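Long-range contacts in shikimate dehydrogenase (NADP(+)) (Thermus thermophilus, PDB 1WXD), which catalyses the reversible NADPH-linked reduction of 3-dehydroshikimate to shikimate, a step on the way to chorismate and the aromatic amino acids: residues A[55-60]-A[85-90]; A[1-6]-A[51-56]. One frame throughout, in Å; residues are numbered along the deposited sequence.

Contact 1 (A[55-60]-A[85-90])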
ATOM      1  N   ARG A  55      -8.057  -5.049  -1.940  1.00 25.88           N
ATOM      2  CA  ARG A  55      -6.807  -4.656  -1.318  1.00 26.02           C
ATOM      3  C   ARG A  55      -5.746  -4.529  -2.401  1.00 24.74           C
ATOM      4  O   ARG A  55      -4.870  -3.674  -2.325  1.00 26.57           O
ATOM      5  CB  ARG A  55      -6.379  -5.705  -0.289  1.00 23.80           C
ATOM      6  CG  ARG A  55      -4.963  -5.520   0.244  1.00 28.79           C
ATOM      7  CD  ARG A  55      -4.752  -4.145   0.864  1.00 22.48           C
ATOM      8  NE  ARG A  55      -3.456  -4.071   1.536  1.00 20.67           N
ATOM      9  CZ  ARG A  55      -3.076  -3.084   2.340  1.00 17.78           C
ATOM     10  NH1 ARG A  55      -3.885  -2.064   2.584  1.00 14.57           N
ATOM     11  NH2 ARG A  55      -1.884  -3.127   2.916  1.00 17.09           N
ATOM     12  N   GLY A  56      -5.837  -5.388  -3.409  1.00 24.17           N
ATOM     13  CA  GLY A  56      -4.871  -5.350  -4.488  1.00 32.27           C
ATOM     14  C   GLY A  56      -5.230  -6.275  -5.633  1.00 30.55           C
ATOM     15  O   GLY A  56      -6.008  -7.217  -5.459  1.00 29.70           O
ATOM     16  N   VAL A  57      -4.669  -6.002  -6.808  1.00 26.47           N
ATOM     17  CA  VAL A  57      -4.923  -6.828  -7.985  1.00 25.36           C
ATOM     18  C   VAL A  57      -3.693  -6.958  -8.875  1.00 24.57           C
ATOM     19  O   VAL A  57      -2.816  -6.092  -8.874  1.00 21.07           O
ATOM     20  CB  VAL A  57      -6.051  -6.240  -8.869  1.00 25.04           C
ATOM     21  CG1 VAL A  57      -7.321  -6.040  -8.050  1.00 29.28           C
ATOM     22  CG2 VAL A  57      -5.591  -4.922  -9.489  1.00 20.35           C
ATOM     23  N   ASN A  58      -3.630  -8.057  -9.620  1.00 23.56           N
ATOM     24  CA  ASN A  58      -2.552  -8.268 -10.576  1.00 27.43           C
ATOM     25  C   ASN A  58      -3.193  -7.964 -11.930  1.00 29.47           C
ATOM     26  O   ASN A  58      -4.397  -8.162 -12.110  1.00 32.15           O
ATOM     27  CB  ASN A  58      -2.052  -9.717 -10.565  1.00 22.60           C
ATOM     28  CG  ASN A  58      -1.041  -9.990  -9.463  1.00 27.85           C
ATOM     29  OD1 ASN A  58      -0.085  -9.228  -9.265  1.00 23.02           O
ATOM     30  ND2 ASN A  58      -1.236 -11.099  -8.752  1.00 19.65           N
ATOM     31  N   LEU A  59      -2.396  -7.472 -12.869  1.00 22.80           N
ATOM     32  CA  LEU A  59      -2.895  -7.150 -14.198  1.00 28.61           C
ATOM     33  C   LEU A  59      -2.142  -7.953 -15.251  1.00 30.76           C
ATOM     34  O   LEU A  59      -0.923  -8.088 -15.179  1.00 33.99           O
ATOM     35  CB  LEU A  59      -2.726  -5.652 -14.474  1.00 25.10           C
ATOM     36  CG  LEU A  59      -3.851  -4.663 -14.148  1.00 31.54           C
ATOM     37  CD1 LEU A  59      -4.845  -5.230 -13.142  1.00 17.36           C
ATOM     38  CD2 LEU A  59      -3.217  -3.384 -13.639  1.00 25.05           C
ATOM     39  N   THR A  60      -2.875  -8.488 -16.222  1.00 35.39           N
ATOM     40  CA  THR A  60      -2.278  -9.260 -17.307  1.00 34.10           C
ATOM     41  C   THR A  60      -2.738  -8.667 -18.633  1.00 33.94           C
ATOM     42  O   THR A  60      -3.299  -7.573 -18.669  1.00 33.68           O
ATOM     43  CB  THR A  60      -2.704 -10.742 -17.258  1.00 38.10           C
ATOM     44  OG1 THR A  60      -4.131 -10.836 -17.332  1.00 43.68           O
ATOM     45  CG2 THR A  60      -2.230 -11.383 -15.975  1.00 41.15           C
ATOM     46  N   ASN A  85       2.016  -4.730 -13.259  1.00 18.80           N
ATOM     47  CA  ASN A  85       1.404  -6.046 -13.130  1.00 23.36           C
ATOM     48  C   ASN A  85       0.814  -6.183 -11.734  1.00 21.88           C
ATOM     49  O   ASN A  85       0.096  -7.143 -11.446  1.00 19.29           O
ATOM     50  CB  ASN A  85       2.428  -7.165 -13.353  1.00 17.32           C
ATOM     51  CG  ASN A  85       3.202  -7.515 -12.090  1.00 23.40           C
ATOM     52  OD1 ASN A  85       3.474  -8.691 -11.818  1.00 20.48           O
ATOM     53  ND2 ASN A  85       3.563  -6.500 -11.316  1.00 18.35           N
ATOM     54  N   THR A  86       1.131  -5.225 -10.870  1.00 15.52           N
ATOM     55  CA  THR A  86       0.633  -5.256  -9.504  1.00 16.81           C
ATOM     56  C   THR A  86       0.146  -3.904  -9.003  1.00 18.00           C
ATOM     57  O   THR A  86       0.885  -2.918  -9.001  1.00 22.31           O
ATOM     58  CB  THR A  86       1.704  -5.773  -8.526  1.00 15.24           C
ATOM     59  OG1 THR A  86       2.123  -7.083  -8.924  1.00 20.57           O
ATOM     60  CG2 THR A  86       1.132  -5.844  -7.108  1.00 13.69           C
ATOM     61  N   VAL A  87      -1.107  -3.877  -8.569  1.00 14.06           N
ATOM     62  CA  VAL A  87      -1.720  -2.665  -8.047  1.00 22.48           C
ATOM     63  C   VAL A  87      -2.103  -2.837  -6.582  1.00 18.61           C
ATOM     64  O   VAL A  87      -2.630  -3.878  -6.185  1.00 23.39           O
ATOM     65  CB  VAL A  87      -2.994  -2.299  -8.844  1.00 19.68           C
ATOM     66  CG1 VAL A  87      -3.661  -1.068  -8.236  1.00 17.60           C
ATOM     67  CG2 VAL A  87      -2.633  -2.052 -10.295  1.00 20.62           C
ATOM     68  N   LEU A  88      -1.831  -1.808  -5.786  1.00 22.33           N
ATOM     69  CA  LEU A  88      -2.164  -1.822  -4.363  1.00 19.08           C
ATOM     70  C   LEU A  88      -3.188  -0.730  -4.078  1.00 23.15           C
ATOM     71  O   LEU A  88      -3.020   0.408  -4.521  1.00 21.44           O
ATOM     72  CB  LEU A  88      -0.917  -1.556  -3.515  1.00 16.00           C
ATOM     73  CG  LEU A  88      -1.172  -1.155  -2.056  1.00 16.90           C
ATOM     74  CD1 LEU A  88      -1.647  -2.366  -1.251  1.00 10.90           C
ATOM     75  CD2 LEU A  88       0.104  -0.597  -1.456  1.00 14.70           C
ATOM     76  N   GLN A  89      -4.245  -1.076  -3.349  1.00 18.73           N
ATOM     77  CA  GLN A  89      -5.267  -0.103  -2.994  1.00 20.38           C
ATOM     78  C   GLN A  89      -5.197   0.206  -1.507  1.00 21.82           C
ATOM     79  O   GLN A  89      -5.239  -0.694  -0.666  1.00 21.49           O
ATOM     80  CB  GLN A  89      -6.667  -0.623  -3.350  1.00 22.78           C
ATOM     81  CG  GLN A  89      -7.814   0.331  -2.993  1.00 14.87           C
ATOM     82  CD  GLN A  89      -8.214   0.274  -1.523  1.00 22.35           C
ATOM     83  OE1 GLN A  89      -7.973   1.215  -0.762  1.00 24.27           O
ATOM     84  NE2 GLN A  89      -8.831  -0.832  -1.119  1.00 18.96           N
ATOM     85  N   VAL A  90      -5.064   1.489  -1.198  1.00 22.44           N
ATOM     86  CA  VAL A  90      -5.007   1.979   0.174  1.00 28.95           C
ATOM     87  C   VAL A  90      -5.796   3.286   0.211  1.00 25.61           C
ATOM     88  O   VAL A  90      -5.574   4.179  -0.605  1.00 29.26           O
ATOM     89  CB  VAL A  90      -3.549   2.245   0.625  1.00 31.45           C
ATOM     90  CG1 VAL A  90      -3.551   3.109   1.869  1.00 30.42           C
ATOM     91  CG2 VAL A  90      -2.849   0.926   0.915  1.00 28.34           C
TER
HETATM   92  O   HOH W   1      -6.531  -1.206   1.600  1.00 18.90           O
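Asn-85 and Leu-59 start an antiparallel ladder whose strand axes run 163° apart: Leu-59 N donates to Asn-85 O over 2.9 Å. Asn-85 is a shikimate-binding residue, and its amide end leaves the ladder toward Asp-100 and Gln-235, which also bind shikimate. Together with Thr-86 it forms a classic beta bulge opposite Phe-97. Thr-86 then lies alongside Asn-58 in a non-hydrogen-bonded pair, and its OG1 is hydrogen-bonded to Thr-99 OG1.

Val-87 and Val-57 form the hydrogen-bonded pair, their side chains side by side on the same face of the sheet. Val-87 N reaches Val-57 O at 2.8 Å, with the N-H pointing almost straight at the acceptor (170°). In return Val-57 N gives to Val-87 O at 3.0 Å, an oxygen that also accepts from Trp-243 NE1. With CG1 of Val-87 anti to the backbone N (chi1 177°), CG2 falls beside that N and meets Leu-59 CD2 at 3.6 Å.

Leu-88, opposite Gly-56, lays CD1 over one face of the Arg-55 guanidinium, 3.7 Å above its plane and toward the rim. Gln-89 N closes the ladder on Arg-55 O at 2.9 Å. A water in the guanidinium plane bridges the same two residues, 3.0 Å from Arg-55 NH1 and 2.7 Å from Gln-89 O, while Val-90 CG2 touches NH1.

Arg-55 NE bonds Trp-243 O, and NH2 bonds Leu-242 O of the second subunit. The charge is thus held by two carbonyl oxygens and a water, with Leu-88 CD1 over one face, and through Leu-242 O the sheet is joined to the second subunit.

Contact 2 (A[1-6]-A[51-56])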
ATOM      1  N   MET A   1     -11.859  -7.804   4.278  1.00 58.26           N
ATOM      2  CA  MET A   1     -10.374  -7.828   4.373  1.00 54.45           C
ATOM      3  C   MET A   1      -9.729  -8.795   3.402  1.00 51.87           C
ATOM      4  O   MET A   1     -10.130  -9.949   3.287  1.00 54.01           O
ATOM      5  CB  MET A   1      -9.929  -8.226   5.774  1.00 55.22           C
ATOM      6  CG  MET A   1     -10.489  -7.401   6.894  1.00 55.15           C
ATOM      7  SD  MET A   1      -9.777  -7.940   8.436  1.00 61.32           S
ATOM      8  CE  MET A   1     -10.554  -9.547   8.636  1.00 64.68           C
ATOM      9  N   LEU A   2      -8.721  -8.307   2.700  1.00 44.83           N
ATOM     10  CA  LEU A   2      -7.974  -9.125   1.762  1.00 38.93           C
ATOM     11  C   LEU A   2      -8.751  -9.801   0.652  1.00 40.15           C
ATOM     12  O   LEU A   2      -8.980 -11.010   0.689  1.00 40.26           O
ATOM     13  CB  LEU A   2      -7.188 -10.185   2.522  1.00 27.24           C
ATOM     14  CG  LEU A   2      -6.262  -9.618   3.598  1.00 27.65           C
ATOM     15  CD1 LEU A   2      -5.370 -10.731   4.110  1.00 32.56           C
ATOM     16  CD2 LEU A   2      -5.424  -8.479   3.026  1.00 22.08           C
ATOM     17  N   ARG A   3      -9.163  -9.017  -0.334  1.00 38.63           N
ATOM     18  CA  ARG A   3      -9.803  -9.582  -1.470  1.00 40.30           C
ATOM     19  C   ARG A   3      -9.000  -9.127  -2.640  1.00 32.45           C
ATOM     20  O   ARG A   3      -8.779  -7.942  -2.852  1.00 25.74           O
ATOM     21  CB  ARG A   3     -11.222  -9.017  -1.558  1.00 45.70           C
ATOM     22  CG  ARG A   3     -12.152  -9.906  -2.385  1.00 57.21           C
ATOM     23  CD  ARG A   3     -13.167  -9.088  -3.195  1.00 63.66           C
ATOM     24  NE  ARG A   3     -14.255  -8.615  -2.333  1.00 72.59           N
ATOM     25  CZ  ARG A   3     -14.919  -7.512  -2.726  1.00 78.36           C
ATOM     26  NH1 ARG A   3     -14.592  -6.906  -3.854  1.00 81.22           N
ATOM     27  NH2 ARG A   3     -15.890  -7.015  -1.954  1.00 82.63           N
ATOM     28  N   PHE A   4      -8.480 -10.090  -3.384  1.00 29.60           N
ATOM     29  CA  PHE A   4      -7.638  -9.769  -4.516  1.00 31.75           C
ATOM     30  C   PHE A   4      -8.248 -10.361  -5.775  1.00 35.19           C
ATOM     31  O   PHE A   4      -9.299 -11.002  -5.730  1.00 30.89           O
ATOM     32  CB  PHE A   4      -6.235 -10.334  -4.307  1.00 31.00           C
ATOM     33  CG  PHE A   4      -5.643 -10.024  -2.958  1.00 32.43           C
ATOM     34  CD1 PHE A   4      -5.785 -10.915  -1.901  1.00 31.07           C
ATOM     35  CD2 PHE A   4      -4.920  -8.854  -2.752  1.00 30.57           C
ATOM     36  CE1 PHE A   4      -5.206 -10.651  -0.660  1.00 31.43           C
ATOM     37  CE2 PHE A   4      -4.341  -8.580  -1.515  1.00 30.53           C
ATOM     38  CZ  PHE A   4      -4.484  -9.483  -0.468  1.00 24.69           C
ATOM     39  N   ALA A   5      -7.581 -10.146  -6.897  1.00 29.97           N
ATOM     40  CA  ALA A   5      -8.059 -10.667  -8.158  1.00 32.49           C
ATOM     41  C   ALA A   5      -7.055 -10.367  -9.249  1.00 35.65           C
ATOM     42  O   ALA A   5      -6.244  -9.442  -9.132  1.00 34.12           O
ATOM     43  CB  ALA A   5      -9.406 -10.038  -8.507  1.00 28.90           C
ATOM     44  N   VAL A   6      -7.100 -11.169 -10.304  1.00 31.10           N
ATOM     45  CA  VAL A   6      -6.228 -10.968 -11.446  1.00 30.53           C
ATOM     46  C   VAL A   6      -7.115 -10.405 -12.551  1.00 32.20           C
ATOM     47  O   VAL A   6      -8.073 -11.050 -12.973  1.00 38.01           O
ATOM     48  CB  VAL A   6      -5.578 -12.296 -11.912  1.00 31.97           C
ATOM     49  CG1 VAL A   6      -6.646 -13.338 -12.208  1.00 35.72           C
ATOM     50  CG2 VAL A   6      -4.720 -12.048 -13.141  1.00 32.47           C
ATOM     51  N   ARG A  51     -10.848   0.191  -6.159  1.00 36.38           N
ATOM     52  CA  ARG A  51     -10.663   1.201  -5.109  1.00 36.26           C
ATOM     53  C   ARG A  51     -11.663   1.049  -3.948  1.00 39.83           C
ATOM     54  O   ARG A  51     -11.403   1.433  -2.815  1.00 40.82           O
ATOM     55  CB  ARG A  51     -10.810   2.584  -5.747  1.00 33.66           C
ATOM     56  CG  ARG A  51      -9.577   2.983  -6.558  1.00 32.95           C
ATOM     57  CD  ARG A  51      -9.722   4.377  -7.182  1.00 36.13           C
ATOM     58  NE  ARG A  51      -8.460   4.797  -7.799  1.00 39.69           N
ATOM     59  CZ  ARG A  51      -8.457   5.966  -8.467  1.00 35.23           C
ATOM     60  NH1 ARG A  51      -9.560   6.688  -8.547  1.00 54.68           N
ATOM     61  NH2 ARG A  51      -7.331   6.392  -9.047  1.00 35.84           N
ATOM     62  N   ARG A  52     -12.833   0.485  -4.226  1.00 35.21           N
ATOM     63  CA  ARG A  52     -13.876   0.354  -3.217  1.00 38.70           C
ATOM     64  C   ARG A  52     -13.951  -0.986  -2.500  1.00 37.97           C
ATOM     65  O   ARG A  52     -14.626  -1.103  -1.478  1.00 43.52           O
ATOM     66  CB  ARG A  52     -15.241   0.636  -3.853  1.00 35.72           C
ATOM     67  CG  ARG A  52     -15.386   2.027  -4.446  1.00 41.75           C
ATOM     68  CD  ARG A  52     -15.548   3.073  -3.358  1.00 48.37           C
ATOM     69  NE  ARG A  52     -16.773   2.868  -2.584  1.00 52.62           N
ATOM     70  CZ  ARG A  52     -18.002   2.951  -3.087  1.00 52.62           C
ATOM     71  NH1 ARG A  52     -18.182   3.237  -4.372  1.00 48.19           N
ATOM     72  NH2 ARG A  52     -19.052   2.748  -2.303  1.00 48.68           N
ATOM     73  N   ALA A  53     -13.270  -2.003  -3.008  1.00 34.87           N
ATOM     74  CA  ALA A  53     -13.387  -3.293  -2.355  1.00 31.24           C
ATOM     75  C   ALA A  53     -12.207  -4.248  -2.446  1.00 31.05           C
ATOM     76  O   ALA A  53     -12.244  -5.316  -1.839  1.00 29.42           O
ATOM     77  CB  ALA A  53     -14.634  -3.977  -2.864  1.00 35.48           C
ATOM     78  N   PHE A  54     -11.167  -3.886  -3.188  1.00 26.76           N
ATOM     79  CA  PHE A  54     -10.021  -4.776  -3.312  1.00 26.72           C
ATOM     80  C   PHE A  54      -8.738  -4.215  -2.715  1.00 21.64           C
ATOM     81  O   PHE A  54      -8.376  -3.064  -2.943  1.00 26.53           O
ATOM     82  CB  PHE A  54      -9.781  -5.147  -4.782  1.00 28.86           C
ATOM     83  CG  PHE A  54     -10.852  -6.022  -5.369  1.00 32.94           C
ATOM     84  CD1 PHE A  54     -12.073  -5.484  -5.764  1.00 33.20           C
ATOM     85  CD2 PHE A  54     -10.647  -7.395  -5.507  1.00 34.14           C
ATOM     86  CE1 PHE A  54     -13.079  -6.297  -6.290  1.00 34.03           C
ATOM     87  CE2 PHE A  54     -11.644  -8.221  -6.029  1.00 31.15           C
ATOM     88  CZ  PHE A  54     -12.864  -7.670  -6.423  1.00 34.88           C
ATOM     89  N   ARG A  55      -8.057  -5.049  -1.940  1.00 25.88           N
ATOM     90  CA  ARG A  55      -6.807  -4.656  -1.318  1.00 26.02           C
ATOM     91  C   ARG A  55      -5.746  -4.529  -2.401  1.00 24.74           C
ATOM     92  O   ARG A  55      -4.870  -3.674  -2.325  1.00 26.57           O
ATOM     93  CB  ARG A  55      -6.379  -5.705  -0.289  1.00 23.80           C
ATOM     94  CG  ARG A  55      -4.963  -5.520   0.244  1.00 28.79           C
ATOM     95  CD  ARG A  55      -4.752  -4.145   0.864  1.00 22.48           C
ATOM     96  NE  ARG A  55      -3.456  -4.071   1.536  1.00 20.67           N
ATOM     97  CZ  ARG A  55      -3.076  -3.084   2.340  1.00 17.78           C
ATOM     98  NH1 ARG A  55      -3.885  -2.064   2.584  1.00 14.57           N
ATOM     99  NH2 ARG A  55      -1.884  -3.127   2.916  1.00 17.09           N
ATOM    100  N   GLY A  56      -5.837  -5.388  -3.409  1.00 24.17           N
ATOM    101  CA  GLY A  56      -4.871  -5.350  -4.488  1.00 32.27           C
ATOM    102  C   GLY A  56      -5.230  -6.275  -5.633  1.00 30.55           C
ATOM    103  O   GLY A  56      -6.008  -7.217  -5.459  1.00 29.70           O
TER
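The joint between helix 43-53 and strand 56-59, which ends a beta-alpha-beta crossover over strand 3-8, brings Phe-54 and Arg-55 against Arg-3 and Phe-4. One backbone hydrogen bond ties it: Arg-55 N donates to Arg-3 O at 3.1 Å, bent to 141° at the hydrogen. Further on, Phe-4 CA sits 3.2 Å from Gly-56 O in a CA-H...O contact.

Arg-3 carries the side-chain part. Its CG stands anti to the backbone N (chi1 -159°), and two later bends fold the chain across Phe-54. CD lies over the ring face, 3.8 Å from the Phe-54 centroid, as a CH-pi contact. The charged end follows as a cation-pi pair, with Arg-3 CZ 4.5 Å from the same centroid. Because the guanidinium and ring planes are 83° apart, the cation stands on edge above the ring instead of stacking flat. One face of the guanidinium is turned to Ala-53 O, 3.5 Å from Arg-3 NH1, but the angle is too poor for a hydrogen bond.

Ala-5 CB packs against Phe-54 CE2 at 3.8 Å, and Phe-4 O lies at the rim of that ring. Replacing Phe-54 by an alanine would probably strip the Arg-3 guanidinium of its aromatic platform, let the arginine swing, and open a gap beside Ala-5.

The Phe-4 ring goes to the other flank, its edge toward Gly-56 O and its CE2 3.6 Å from Arg-55 CG. There it stacks on the ring of Trp-243 in helix 229-244, while strand 32-37 pairs with the far edge of strand 3-8 through Ser-32 and Glu-34.

Overall arrangement
From the N terminus, strand 3-8 runs first, and contact 2 closes the loop that returns through helix 16-26, strand 32-37 and helix 43-53. Contact 1 starts where that one ends, the two sharing Arg-55 and Gly-56, and closes a shorter loop of 24 residues through helix 76-81 to strand 86-90. The loops follow one another with this small overlap; neither nests in the other. Strand 56-59 is the common member, parallel to 3-8 and antiparallel to 86-90. Probable hydrogen bonds from Asn-58 N to Ala-5 O and from Gln-89 NE2 to Phe-54 O link the contacts directly, and both reach the second subunit.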